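Local structure of gentamicin resistance protein (Enterococcus gallinarum, 6CTZ) at residues Ile15-Val20 with Leu33-Trp38; Thr139-Lys144 with Ala219-Asp224; Asp196-Asn201 with Thr210-Phe215; Val267-Glu272 with Ile282-Glu287. The protein confers gentamicin resistance as an aminoglycoside 2''-phosphotransferase, probably passing a phosphate from a guanine nucleotide to antibiotics such as kanamycin. The protein carries 2 engineered substitutions. All blocks are in the same frame, centred on the assembly; numbering follows the deposited sequence.

Interaction 1 of 4, residues Ile15-Val20 with Leu33-Trp38; sequences ISIQSV and LVNGDW
Asn35 reaches from a type I' beta turn to the chain segment Ser16-Ser19. Asn35 and Gly36 are the two corner residues of this turn, which joins strands 29-34 and 38-43 of the N-terminal sheet; both take the positive phi that asparagine and glycine tolerate best. Asn35 CA lies against Ser19 OG at 3.3 Å; from CB, CG turns beside the backbone N (chi1 -59°), which points the amide toward the approaching loop. Its OD1 accepts two backbone donors, Gln18 N at 2.8 Å and Ser19 N at 3.2 Å, the second almost in line with the CG-OD1 bond. ND2 gives a proton to Ser16 O (2.9 Å), which lies close to the amide plane. One side chain thus stands in for a strand partner, its grip fixing the amide's rotation. Asn35 N completes the pairing by donating to Ser19 O. Next to this polar row along the strand, Val34 supplies branched methyls: CG1 meets Ile17 CG1 at 3.8 Å and CG2 lies near Val20 CG2, Val20 and Val34 being a non-hydrogen-bonded antiparallel pair. Asp37 and Trp38 both face Val34 in a classic beta bulge. A water accepts from Ser19 OG and Gly36 N and donates to Leu33 O, 2.9 Å away.

Interaction 2 of 4, residues Thr139-Lys144 with Ala219-Asp224; sequences TNLKNK and AISDPD
Two peptide carbonyls, those of Ile220 and Thr139, are the flat groups through which the segments meet. Thr139 N donates to Ile220 O at 2.9 Å, while Ser221 OG donates to Thr139 O at 3.1 Å, tilted 18° from the plane of that carbonyl. The third flat group, the carboxylate of Asp222, is met from above its plane by Asp224 N at OD1 (2.9 Å), an Asx turn at the start of a 3-10 segment. The other oxygen, OD2, makes a salt bridge with Lys257, which also pairs with Asp224.

Ser221 suits its place because its hydroxyl is short: with OG opposite the backbone N across the CA-CB bond (chi1 -166°), it reaches the Thr139 carbonyl while still touching Leu141 CB. Around these bonds lie small and apolar contacts. Ala219 CB rests 3.8 Å from Thr139 OG1, and Leu141 CD2 packs on Asp222 CB at 3.7 Å, against the aliphatic base of an acid whose charged end is engaged elsewhere. Phe261 of helix 251-276 touches both Leu141 and Asp222.

Asn140 is the N-cap of helix 141-155, its OD1 accepting from Asn143 N at 3.1 Å. On either side of it in the chain, Thr139 and Leu141 tie the start of that helix to Ile220, Ser221 and Asp222 in the loop following strand 209-212. In this buried place the hydroxyl of Ser221 and the amide of Thr139 give backbone oxygens a partner within the protein, and Lys257 probably offsets the negative charge gathered at Asp222 and Asp224.

Interaction 3 of 4, residues Asp196-Asn201 with Thr210-Phe215; sequences DHFLTN and TGIIDF. With MG (magnesium ion), chain C; MG (magnesium ion), chain D; GDP (guanosine-5'-diphosphate), chain B.
Phe198-Thr200 and Thr210-Ile212 run antiparallel at 168°, their axes 4.7 Å apart, as a beta hairpin with a classic bulge where Thr210 N and Gly211 N both donate to Leu199 O from the same face of its plane. Glycine fits at 211, where the backbone passes close to Leu199 CB. Leu199 CD2 meets Ile213 CG2 at 3.8 Å, and both residues border the nucleotide, with Ile213 CD1 3.7 Å from GDP C8.

Beyond the strands, Asp214 CB sits over one face of the His197 ring, 3.6 Å from its centroid, and Asp196 OD1, hydrogen-bonded to Ser194 OG, over the opposite face. The carboxylate of Asp214 stands 84° to the ring. His197 NE2 (2.2 Å) and Asp214 OD2 (2.1 Å) bind one magnesium together with both GDP phosphates; OD2 also bridges to the second magnesium, which OD1 binds at 2.2 Å. Asp214 opens an Asp-Phe-Gly sequence, the kinase metal-binding motif.

His197 ND1 is hydrogen-bonded to Asp192 O, which helps fix the ring's rotation with NE2 facing the metal. His197 NE2 and Asp214 OD2 lie 3.0 Å apart because both bind the same magnesium, not through a hydrogen bond, and the bridging carboxylate holds both ions against the diphosphate.

Interaction 4 of 4, residues Val267-Glu272 with Ile282-Glu287; sequences VSYLLE and ISEGIE. Unlike the reference sequence in segment 282-287: Ile286 (reference Leu). With KAN (kanamycin a), chain E.
With CG trans to the backbone N in both residues (chi1 -174° in Tyr269, 179° in Glu284), and with Glu284 extended beyond CG, the phenol and the carboxylate are brought together between their helices. Tyr269 OH approaches Glu284 OE1 to 3.0 Å in a hydrogen bond whose proton is not firmly assigned, OE2 being 3.3 Å from the same oxygen. The carboxylate lies at the ring's edge, its plane 90° to the ring. One ring face is covered by kanamycin: C2 of a sugar ring sits 3.8 Å above its centre, and Tyr269 CE1 lies 3.4 Å from the sugar oxygen O5. A flat, polar-tipped tyrosine can thus cover the sugar and hold Glu284 at once.

The backbones pass closest at Leu270 and Gly285, CA atoms 4.6 Å apart, where the lack of a side chain on glycine lets Leu270 lean in. Its CD1 meets Ile282 O at 3.5 Å, and its CD2 meets CD1 of Ile286, leucine in the reference sequence, at 3.6 Å. Helices 251-276 and 279-296 run antiparallel here, their local axes 8.4 Å apart. Val267 and Leu271 of the first pack on Leu148 of helix 141-155, while Ile286 of the second rests on Leu159 and Leu160 of a loop.

Interaction 3 lies at the heart of the active site, buried, with metal and nucleotide ligands. Interaction 2 is also buried, relying on a backbone amide and a serine hydroxyl that meet backbone carbonyls; interaction 3 is nested inside the loop that interaction 2 closes, centres about 23 Å apart. Interactions 1 and 4 are only partly buried. Interaction 1 belongs to the N-terminal sheet, about 38 Å from interaction 2 between centres, and relies on one asparagine side chain that both accepts from and donates to the backbone. Interaction 4 pairs two helices through apolar side chains and a phenol-carboxylate bond beside the antibiotic. Interactions 2 and 4 share helices 141-155 and 251-276 as neighbours.

Interaction 1 of 4, residues Ile15-Val20 with Leu33-Trp38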
# COMPACT_ATOMS: atom_id res chain seq x y z
N ILE A 15 -12.09 23.45 -15.99
CA ILE A 15 -11.57 23.67 -14.64
C ILE A 15 -11.08 25.11 -14.55
O ILE A 15 -10.09 25.48 -15.20
CB ILE A 15 -10.46 22.68 -14.29
CG1 ILE A 15 -11.02 21.26 -14.34
CG2 ILE A 15 -9.88 22.98 -12.91
CD1 ILE A 15 -9.97 20.23 -14.18
N SER A 16 -11.75 25.92 -13.74
CA SER A 16 -11.30 27.26 -13.39
C SER A 16 -10.79 27.19 -11.96
O SER A 16 -11.55 26.89 -11.04
CB SER A 16 -12.44 28.27 -13.49
OG SER A 16 -12.02 29.54 -13.04
N ILE A 17 -9.50 27.47 -11.79
CA ILE A 17 -8.84 27.22 -10.51
C ILE A 17 -8.96 28.46 -9.63
O ILE A 17 -8.46 29.54 -9.98
CB ILE A 17 -7.38 26.81 -10.72
CG1 ILE A 17 -7.33 25.43 -11.39
CG2 ILE A 17 -6.66 26.79 -9.41
CD1 ILE A 17 -5.93 24.89 -11.61
N GLN A 18 -9.67 28.31 -8.51
CA GLN A 18 -9.81 29.35 -7.50
C GLN A 18 -8.92 29.11 -6.30
O GLN A 18 -8.56 30.07 -5.61
CB GLN A 18 -11.26 29.43 -7.02
CG GLN A 18 -12.24 29.97 -8.05
CD GLN A 18 -12.90 28.88 -8.87
OE1 GLN A 18 -13.21 27.80 -8.37
NE2 GLN A 18 -13.11 29.16 -10.16
N SER A 19 -8.55 27.87 -6.03
CA SER A 19 -7.69 27.56 -4.91
C SER A 19 -6.93 26.32 -5.22
O SER A 19 -7.44 25.47 -5.87
CB SER A 19 -8.49 27.35 -3.64
OG SER A 19 -9.25 26.16 -3.61
N VAL A 20 -5.70 26.26 -4.76
CA VAL A 20 -4.84 25.09 -4.92
C VAL A 20 -4.01 24.92 -3.68
O VAL A 20 -3.42 25.85 -3.21
CB VAL A 20 -3.91 25.22 -6.10
CG1 VAL A 20 -3.11 23.97 -6.27
CG2 VAL A 20 -4.69 25.42 -7.33
N LEU A 33 -4.88 19.55 -4.17
CA LEU A 33 -6.32 19.70 -4.09
C LEU A 33 -6.70 21.02 -4.74
O LEU A 33 -6.20 22.08 -4.35
CB LEU A 33 -6.79 19.66 -2.63
CG LEU A 33 -8.30 19.69 -2.40
CD1 LEU A 33 -8.98 18.47 -3.02
CD2 LEU A 33 -8.60 19.80 -0.90
N VAL A 34 -7.58 20.95 -5.74
CA VAL A 34 -8.01 22.10 -6.52
C VAL A 34 -9.45 22.41 -6.15
O VAL A 34 -10.31 21.52 -6.18
CB VAL A 34 -7.87 21.84 -8.03
CG1 VAL A 34 -8.60 22.92 -8.84
CG2 VAL A 34 -6.40 21.75 -8.41
N ASN A 35 -9.71 23.66 -5.78
CA ASN A 35 -11.05 24.14 -5.44
C ASN A 35 -11.67 23.37 -4.28
O ASN A 35 -12.90 23.31 -4.16
CB ASN A 35 -11.98 24.17 -6.65
CG ASN A 35 -11.45 25.06 -7.76
OD1 ASN A 35 -10.58 25.90 -7.53
ND2 ASN A 35 -11.97 24.89 -8.97
N GLY A 36 -10.84 22.76 -3.43
CA GLY A 36 -11.33 21.95 -2.34
C GLY A 36 -12.00 20.66 -2.75
O GLY A 36 -12.42 19.89 -1.87
N ASP A 37 -12.08 20.37 -4.05
CA ASP A 37 -12.93 19.31 -4.57
C ASP A 37 -12.20 18.28 -5.41
O ASP A 37 -12.63 17.12 -5.44
CB ASP A 37 -14.06 19.89 -5.43
CG ASP A 37 -15.00 20.77 -4.64
OD1 ASP A 37 -15.00 20.69 -3.40
OD2 ASP A 37 -15.75 21.54 -5.28
N TRP A 38 -11.14 18.66 -6.12
CA TRP A 38 -10.52 17.81 -7.14
C TRP A 38 -9.10 17.49 -6.73
O TRP A 38 -8.30 18.40 -6.47
CB TRP A 38 -10.50 18.52 -8.49
CG TRP A 38 -11.85 18.66 -9.11
CD1 TRP A 38 -12.63 19.77 -9.12
CD2 TRP A 38 -12.58 17.64 -9.80
NE1 TRP A 38 -13.80 19.51 -9.78
CE2 TRP A 38 -13.80 18.21 -10.21
CE3 TRP A 38 -12.32 16.30 -10.11
CZ2 TRP A 38 -14.76 17.48 -10.91
CZ3 TRP A 38 -13.27 15.58 -10.81
CH2 TRP A 38 -14.48 16.18 -11.20
O HOH W 1 -8.14 23.63 -2.92

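Interaction 2 of 4, residues Thr139-Lys144 with Ala219-Asp224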
# COMPACT_ATOMS: atom_id res chain seq x y z
N THR A 139 3.21 -10.92 -9.80
CA THR A 139 4.42 -10.84 -8.98
C THR A 139 4.53 -12.14 -8.22
O THR A 139 3.80 -12.36 -7.24
CB THR A 139 4.33 -9.69 -7.99
OG1 THR A 139 4.14 -8.45 -8.69
CG2 THR A 139 5.60 -9.62 -7.13
N ASN A 140 5.46 -12.99 -8.63
CA ASN A 140 5.80 -14.17 -7.84
C ASN A 140 6.52 -13.72 -6.58
O ASN A 140 7.67 -13.29 -6.63
CB ASN A 140 6.69 -15.10 -8.67
CG ASN A 140 7.01 -16.40 -7.96
OD1 ASN A 140 7.34 -16.42 -6.77
ND2 ASN A 140 6.90 -17.51 -8.68
N LEU A 141 5.84 -13.82 -5.43
CA LEU A 141 6.37 -13.23 -4.21
C LEU A 141 7.61 -13.97 -3.71
O LEU A 141 8.52 -13.34 -3.15
CB LEU A 141 5.28 -13.18 -3.14
CG LEU A 141 5.61 -12.40 -1.87
CD1 LEU A 141 6.18 -11.04 -2.23
CD2 LEU A 141 4.37 -12.27 -1.00
N LYS A 142 7.67 -15.28 -3.90
CA LYS A 142 8.86 -16.03 -3.50
C LYS A 142 10.10 -15.51 -4.22
O LYS A 142 11.15 -15.30 -3.61
CB LYS A 142 8.66 -17.51 -3.77
CG LYS A 142 9.81 -18.38 -3.29
CD LYS A 142 9.61 -19.83 -3.69
CE LYS A 142 10.74 -20.71 -3.15
NZ LYS A 142 10.53 -22.15 -3.46
N ASN A 143 9.98 -15.28 -5.53
CA ASN A 143 11.12 -14.79 -6.30
C ASN A 143 11.48 -13.35 -5.93
O ASN A 143 12.66 -12.99 -5.92
CB ASN A 143 10.82 -14.91 -7.79
CG ASN A 143 11.91 -14.32 -8.65
OD1 ASN A 143 12.99 -14.90 -8.78
ND2 ASN A 143 11.65 -13.17 -9.25
N LYS A 144 10.48 -12.53 -5.61
CA LYS A 144 10.76 -11.16 -5.19
C LYS A 144 11.56 -11.14 -3.89
O LYS A 144 12.50 -10.34 -3.74
CB LYS A 144 9.45 -10.39 -5.02
CG LYS A 144 9.60 -8.92 -4.65
CD LYS A 144 8.25 -8.22 -4.65
CE LYS A 144 8.40 -6.73 -4.41
NZ LYS A 144 7.10 -6.01 -4.54
N ALA A 219 -1.30 -5.83 -7.70
CA ALA A 219 -0.53 -6.92 -8.29
C ALA A 219 -1.36 -8.19 -8.20
O ALA A 219 -2.30 -8.29 -7.40
CB ALA A 219 0.81 -7.11 -7.57
N ILE A 220 -1.02 -9.17 -9.03
CA ILE A 220 -1.51 -10.53 -8.85
C ILE A 220 -0.44 -11.23 -8.02
O ILE A 220 0.68 -11.47 -8.50
CB ILE A 220 -1.72 -11.25 -10.19
CG1 ILE A 220 -2.68 -10.45 -11.09
CG2 ILE A 220 -2.22 -12.67 -9.94
CD1 ILE A 220 -3.99 -10.10 -10.42
N SER A 221 -0.74 -11.49 -6.75
CA SER A 221 0.30 -11.96 -5.84
C SER A 221 -0.36 -12.70 -4.68
O SER A 221 -1.51 -13.12 -4.76
CB SER A 221 1.16 -10.77 -5.38
OG SER A 221 2.35 -11.22 -4.75
N ASP A 222 0.38 -12.84 -3.59
CA ASP A 222 -0.10 -13.59 -2.45
C ASP A 222 -1.10 -12.74 -1.68
O ASP A 222 -0.73 -11.66 -1.19
CB ASP A 222 1.09 -13.92 -1.56
CG ASP A 222 0.74 -14.85 -0.41
OD1 ASP A 222 -0.45 -14.97 -0.04
OD2 ASP A 222 1.68 -15.45 0.13
N PRO A 223 -2.36 -13.16 -1.54
CA PRO A 223 -3.33 -12.34 -0.80
C PRO A 223 -2.92 -12.06 0.63
O PRO A 223 -3.32 -11.04 1.20
CB PRO A 223 -4.63 -13.16 -0.89
CG PRO A 223 -4.16 -14.58 -1.12
CD PRO A 223 -2.95 -14.43 -2.00
N ASP A 224 -2.11 -12.92 1.24
CA ASP A 224 -1.65 -12.64 2.60
C ASP A 224 -0.78 -11.40 2.68
O ASP A 224 -0.60 -10.85 3.78
CB ASP A 224 -0.90 -13.85 3.16
CG ASP A 224 -1.80 -15.06 3.34
OD1 ASP A 224 -3.03 -14.88 3.48
OD2 ASP A 224 -1.28 -16.19 3.37

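Interaction 3 of 4, residues Asp196-Asn201 with Thr210-Phe215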
# COMPACT_ATOMS: atom_id res chain seq x y z
N ASP A 196 -2.79 4.97 6.07
CA ASP A 196 -2.68 6.26 5.39
C ASP A 196 -3.49 6.30 4.10
O ASP A 196 -3.60 7.36 3.47
CB ASP A 196 -1.21 6.65 5.14
CG ASP A 196 -0.52 5.73 4.17
OD1 ASP A 196 -0.93 4.57 4.05
OD2 ASP A 196 0.44 6.18 3.50
N HIS A 197 -4.09 5.17 3.71
CA HIS A 197 -4.93 5.06 2.53
C HIS A 197 -6.38 4.76 2.88
O HIS A 197 -7.19 4.55 1.98
CB HIS A 197 -4.42 3.95 1.60
CG HIS A 197 -3.06 4.23 1.04
ND1 HIS A 197 -2.15 3.23 0.78
CD2 HIS A 197 -2.47 5.39 0.67
CE1 HIS A 197 -1.06 3.76 0.26
NE2 HIS A 197 -1.23 5.07 0.19
N PHE A 198 -6.73 4.72 4.17
CA PHE A 198 -8.10 4.43 4.60
C PHE A 198 -8.81 5.75 4.85
O PHE A 198 -8.38 6.53 5.71
CB PHE A 198 -8.16 3.62 5.89
CG PHE A 198 -7.44 2.29 5.86
CD1 PHE A 198 -6.95 1.74 4.68
CD2 PHE A 198 -7.28 1.57 7.04
CE1 PHE A 198 -6.29 0.52 4.70
CE2 PHE A 198 -6.61 0.35 7.06
CZ PHE A 198 -6.13 -0.17 5.88
N LEU A 199 -9.89 6.00 4.13
CA LEU A 199 -10.72 7.17 4.36
C LEU A 199 -11.92 6.75 5.20
O LEU A 199 -12.56 5.73 4.91
CB LEU A 199 -11.19 7.78 3.04
CG LEU A 199 -10.21 8.65 2.25
CD1 LEU A 199 -9.90 9.97 2.99
CD2 LEU A 199 -8.95 7.89 1.83
N THR A 200 -12.23 7.53 6.23
CA THR A 200 -13.26 7.16 7.19
C THR A 200 -14.26 8.28 7.39
O THR A 200 -13.97 9.46 7.20
CB THR A 200 -12.67 6.81 8.57
OG1 THR A 200 -12.04 7.97 9.13
CG2 THR A 200 -11.65 5.67 8.48
N ASN A 201 -15.46 7.87 7.81
CA ASN A 201 -16.43 8.78 8.41
C ASN A 201 -16.82 8.15 9.73
O ASN A 201 -17.78 7.37 9.80
CB ASN A 201 -17.63 9.03 7.51
CG ASN A 201 -18.65 9.91 8.18
OD1 ASN A 201 -18.38 10.48 9.24
ND2 ASN A 201 -19.82 10.05 7.58
N THR A 210 -15.10 4.53 4.46
CA THR A 210 -15.78 5.07 3.29
C THR A 210 -14.96 4.98 2.01
O THR A 210 -15.56 4.99 0.93
CB THR A 210 -16.22 6.52 3.51
OG1 THR A 210 -15.09 7.33 3.83
CG2 THR A 210 -17.25 6.61 4.63
N GLY A 211 -13.64 4.88 2.09
CA GLY A 211 -12.85 4.90 0.88
C GLY A 211 -11.48 4.29 1.07
O GLY A 211 -10.97 4.19 2.19
N ILE A 212 -10.90 3.86 -0.05
CA ILE A 212 -9.53 3.36 -0.13
C ILE A 212 -8.87 4.02 -1.32
O ILE A 212 -9.45 4.04 -2.42
CB ILE A 212 -9.48 1.83 -0.29
CG1 ILE A 212 -10.15 1.12 0.89
CG2 ILE A 212 -8.03 1.34 -0.47
CD1 ILE A 212 -9.29 1.05 2.14
N ILE A 213 -7.67 4.56 -1.13
CA ILE A 213 -6.92 5.20 -2.21
C ILE A 213 -5.63 4.46 -2.54
O ILE A 213 -5.29 3.45 -1.89
CB ILE A 213 -6.66 6.69 -1.89
CG1 ILE A 213 -5.85 6.83 -0.60
CG2 ILE A 213 -7.98 7.47 -1.84
CD1 ILE A 213 -5.29 8.22 -0.39
N ASP A 214 -4.91 4.94 -3.55
CA ASP A 214 -3.56 4.51 -3.94
C ASP A 214 -3.44 3.03 -4.27
O ASP A 214 -2.90 2.26 -3.48
CB ASP A 214 -2.51 4.90 -2.90
CG ASP A 214 -1.09 4.72 -3.44
OD1 ASP A 214 -0.93 4.41 -4.65
OD2 ASP A 214 -0.14 4.89 -2.64
N PHE A 215 -3.90 2.65 -5.46
CA PHE A 215 -3.79 1.29 -5.95
C PHE A 215 -2.55 1.07 -6.81
O PHE A 215 -2.50 0.10 -7.58
CB PHE A 215 -5.06 0.91 -6.73
CG PHE A 215 -6.28 0.69 -5.86
CD1 PHE A 215 -6.92 1.75 -5.22
CD2 PHE A 215 -6.81 -0.59 -5.71
CE1 PHE A 215 -8.05 1.54 -4.44
CE2 PHE A 215 -7.93 -0.81 -4.93
CZ PHE A 215 -8.56 0.26 -4.28
MG MG C . 0.26 6.15 -1.00
MG MG D . 1.26 4.47 -4.39
PB GDP B . 1.80 7.50 -3.48
O1B GDP B . 1.47 6.47 -4.54
O2B GDP B . 1.81 6.89 -2.09
O3B GDP B . 3.04 8.29 -3.82
O3A GDP B . 0.59 8.57 -3.55
PA GDP B . -0.93 8.43 -3.01
O1A GDP B . -1.84 7.97 -4.11
O2A GDP B . -0.96 7.58 -1.75
O5' GDP B . -1.28 9.99 -2.71
C5' GDP B . -0.44 10.73 -1.84
C4' GDP B . -1.25 11.22 -0.67
O4' GDP B . -2.21 12.17 -1.14
C3' GDP B . -2.09 10.15 0.03
O3' GDP B . -1.33 9.36 0.94
C2' GDP B . -3.09 11.02 0.74
O2' GDP B . -2.49 11.64 1.89
C1' GDP B . -3.34 12.12 -0.28
N9 GDP B . -4.52 11.78 -1.11
C8 GDP B . -4.53 11.25 -2.35
N7 GDP B . -5.82 11.10 -2.76
C5 GDP B . -6.62 11.54 -1.77
C6 GDP B . -8.06 11.66 -1.53
O6 GDP B . -8.89 11.31 -2.40
N1 GDP B . -8.45 12.18 -0.35
C2 GDP B . -7.59 12.57 0.61
N2 GDP B . -8.06 13.09 1.75
N3 GDP B . -6.24 12.49 0.46
C4 GDP B . -5.75 12.00 -0.69
O HOH W 2 0.63 7.26 0.69
O HOH W 3 1.68 4.76 -0.32
O HOH W 4 1.00 2.43 -3.75
O HOH W 5 1.62 4.16 -6.49
O HOH W 6 3.21 4.26 -3.81

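Interaction 4 of 4, residues Val267-Glu272 with Ile282-Glu287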
# COMPACT_ATOMS: atom_id res chain seq x y z
N VAL A 267 13.53 -4.19 5.73
CA VAL A 267 14.70 -4.26 4.88
C VAL A 267 14.48 -3.38 3.67
O VAL A 267 15.34 -2.63 3.30
CB VAL A 267 14.94 -5.71 4.41
CG1 VAL A 267 15.91 -5.81 3.26
CG2 VAL A 267 15.39 -6.53 5.55
N SER A 268 13.33 -3.47 3.05
CA SER A 268 13.00 -2.69 1.90
C SER A 268 13.04 -1.20 2.19
O SER A 268 13.49 -0.45 1.38
CB SER A 268 11.62 -3.03 1.38
OG SER A 268 11.59 -4.27 0.77
N TYR A 269 12.56 -0.81 3.34
CA TYR A 269 12.57 0.58 3.74
C TYR A 269 14.00 1.10 3.87
O TYR A 269 14.31 2.20 3.40
CB TYR A 269 11.83 0.72 5.07
CG TYR A 269 11.65 2.15 5.54
CD1 TYR A 269 10.80 3.02 4.86
CD2 TYR A 269 12.30 2.61 6.67
CE1 TYR A 269 10.62 4.32 5.29
CE2 TYR A 269 12.12 3.91 7.11
CZ TYR A 269 11.28 4.76 6.42
OH TYR A 269 11.11 6.05 6.86
N LEU A 270 14.88 0.31 4.48
CA LEU A 270 16.29 0.69 4.56
C LEU A 270 16.91 0.79 3.17
O LEU A 270 17.68 1.72 2.89
CB LEU A 270 17.05 -0.31 5.43
CG LEU A 270 18.56 -0.09 5.51
CD1 LEU A 270 18.87 1.32 5.98
CD2 LEU A 270 19.16 -1.12 6.43
N LEU A 271 16.60 -0.16 2.28
CA LEU A 271 17.16 -0.12 0.93
C LEU A 271 16.75 1.15 0.19
O LEU A 271 17.54 1.71 -0.58
CB LEU A 271 16.75 -1.36 0.15
CG LEU A 271 17.60 -2.60 0.42
CD1 LEU A 271 16.96 -3.81 -0.22
CD2 LEU A 271 19.01 -2.39 -0.12
N GLU A 272 15.53 1.62 0.41
CA GLU A 272 15.10 2.88 -0.19
C GLU A 272 15.92 4.05 0.34
O GLU A 272 16.28 4.96 -0.42
CB GLU A 272 13.61 3.11 0.08
CG GLU A 272 12.68 2.15 -0.64
CD GLU A 272 12.46 2.53 -2.10
OE1 GLU A 272 11.90 1.69 -2.84
OE2 GLU A 272 12.84 3.65 -2.50
N ILE A 282 18.75 6.24 6.50
CA ILE A 282 19.56 5.05 6.72
C ILE A 282 19.62 4.72 8.21
O ILE A 282 19.38 3.57 8.62
CB ILE A 282 20.97 5.23 6.12
CG1 ILE A 282 20.90 5.21 4.59
CG2 ILE A 282 21.92 4.16 6.63
CD1 ILE A 282 22.13 5.80 3.92
N SER A 283 19.92 5.72 9.04
CA SER A 283 19.99 5.49 10.48
C SER A 283 18.64 5.06 11.03
O SER A 283 18.56 4.14 11.86
CB SER A 283 20.49 6.75 11.18
OG SER A 283 21.82 7.05 10.78
N GLU A 284 17.55 5.69 10.57
CA GLU A 284 16.22 5.28 10.99
C GLU A 284 15.93 3.83 10.60
O GLU A 284 15.39 3.06 11.39
CB GLU A 284 15.16 6.21 10.38
CG GLU A 284 13.73 5.83 10.74
CD GLU A 284 12.70 6.51 9.85
OE1 GLU A 284 13.09 7.14 8.84
OE2 GLU A 284 11.49 6.42 10.15
N GLY A 285 16.30 3.45 9.37
CA GLY A 285 16.01 2.10 8.92
C GLY A 285 16.80 1.05 9.68
O GLY A 285 16.28 -0.03 9.99
N ILE A 286 18.06 1.35 9.99
CA ILE A 286 18.85 0.44 10.82
C ILE A 286 18.18 0.25 12.17
O ILE A 286 18.10 -0.87 12.70
CB ILE A 286 20.30 0.96 10.96
CG1 ILE A 286 21.00 1.00 9.60
CG2 ILE A 286 21.08 0.11 11.94
CD1 ILE A 286 21.47 -0.35 9.10
N GLU A 287 17.67 1.34 12.75
CA GLU A 287 16.99 1.26 14.04
C GLU A 287 15.71 0.43 13.94
O GLU A 287 15.39 -0.33 14.86
CB GLU A 287 16.69 2.67 14.55
CG GLU A 287 16.41 2.76 16.04
CD GLU A 287 16.39 4.19 16.53
OE1 GLU A 287 16.04 4.42 17.71
OE2 GLU A 287 16.74 5.09 15.74
C1 KAN E . 7.75 2.55 6.76
C2 KAN E . 8.54 1.68 7.74
C3 KAN E . 7.99 1.88 9.14
C4 KAN E . 8.11 3.36 9.48
C5 KAN E . 7.36 4.22 8.46
C6 KAN E . 7.55 5.71 8.73
C7 KAN E . 3.42 1.89 3.77
C8 KAN E . 4.77 2.44 3.30
C9 KAN E . 5.86 2.08 4.31
C10 KAN E . 5.52 2.57 5.72
C11 KAN E . 4.14 2.06 6.14
C12 KAN E . 3.07 2.46 5.14
C13 KAN E . 5.93 2.53 1.17
C14 KAN E . 5.50 2.38 -0.29
C15 KAN E . 5.48 0.90 -0.65
C16 KAN E . 6.85 0.28 -0.37
C17 KAN E . 7.25 0.56 1.07
C18 KAN E . 8.67 0.06 1.31
N1 KAN E . 6.85 6.45 7.70
N2 KAN E . 3.77 2.57 7.46
N3 KAN E . 2.39 2.21 2.78
N4 KAN E . 5.12 0.67 -2.04
O5 KAN E . 7.74 3.94 7.11
O6 KAN E . 8.41 0.31 7.36
O7 KAN E . 8.72 1.10 10.09
O8 KAN E . 7.59 3.59 10.78
O9 KAN E . 6.42 2.03 6.69
O10 KAN E . 7.10 2.70 3.91
O11 KAN E . 5.01 1.84 2.02
O12 KAN E . 7.22 1.95 1.32
O13 KAN E . 4.22 3.01 -0.44
O14 KAN E . 6.84 -1.14 -0.56
O15 KAN E . 9.03 0.31 2.67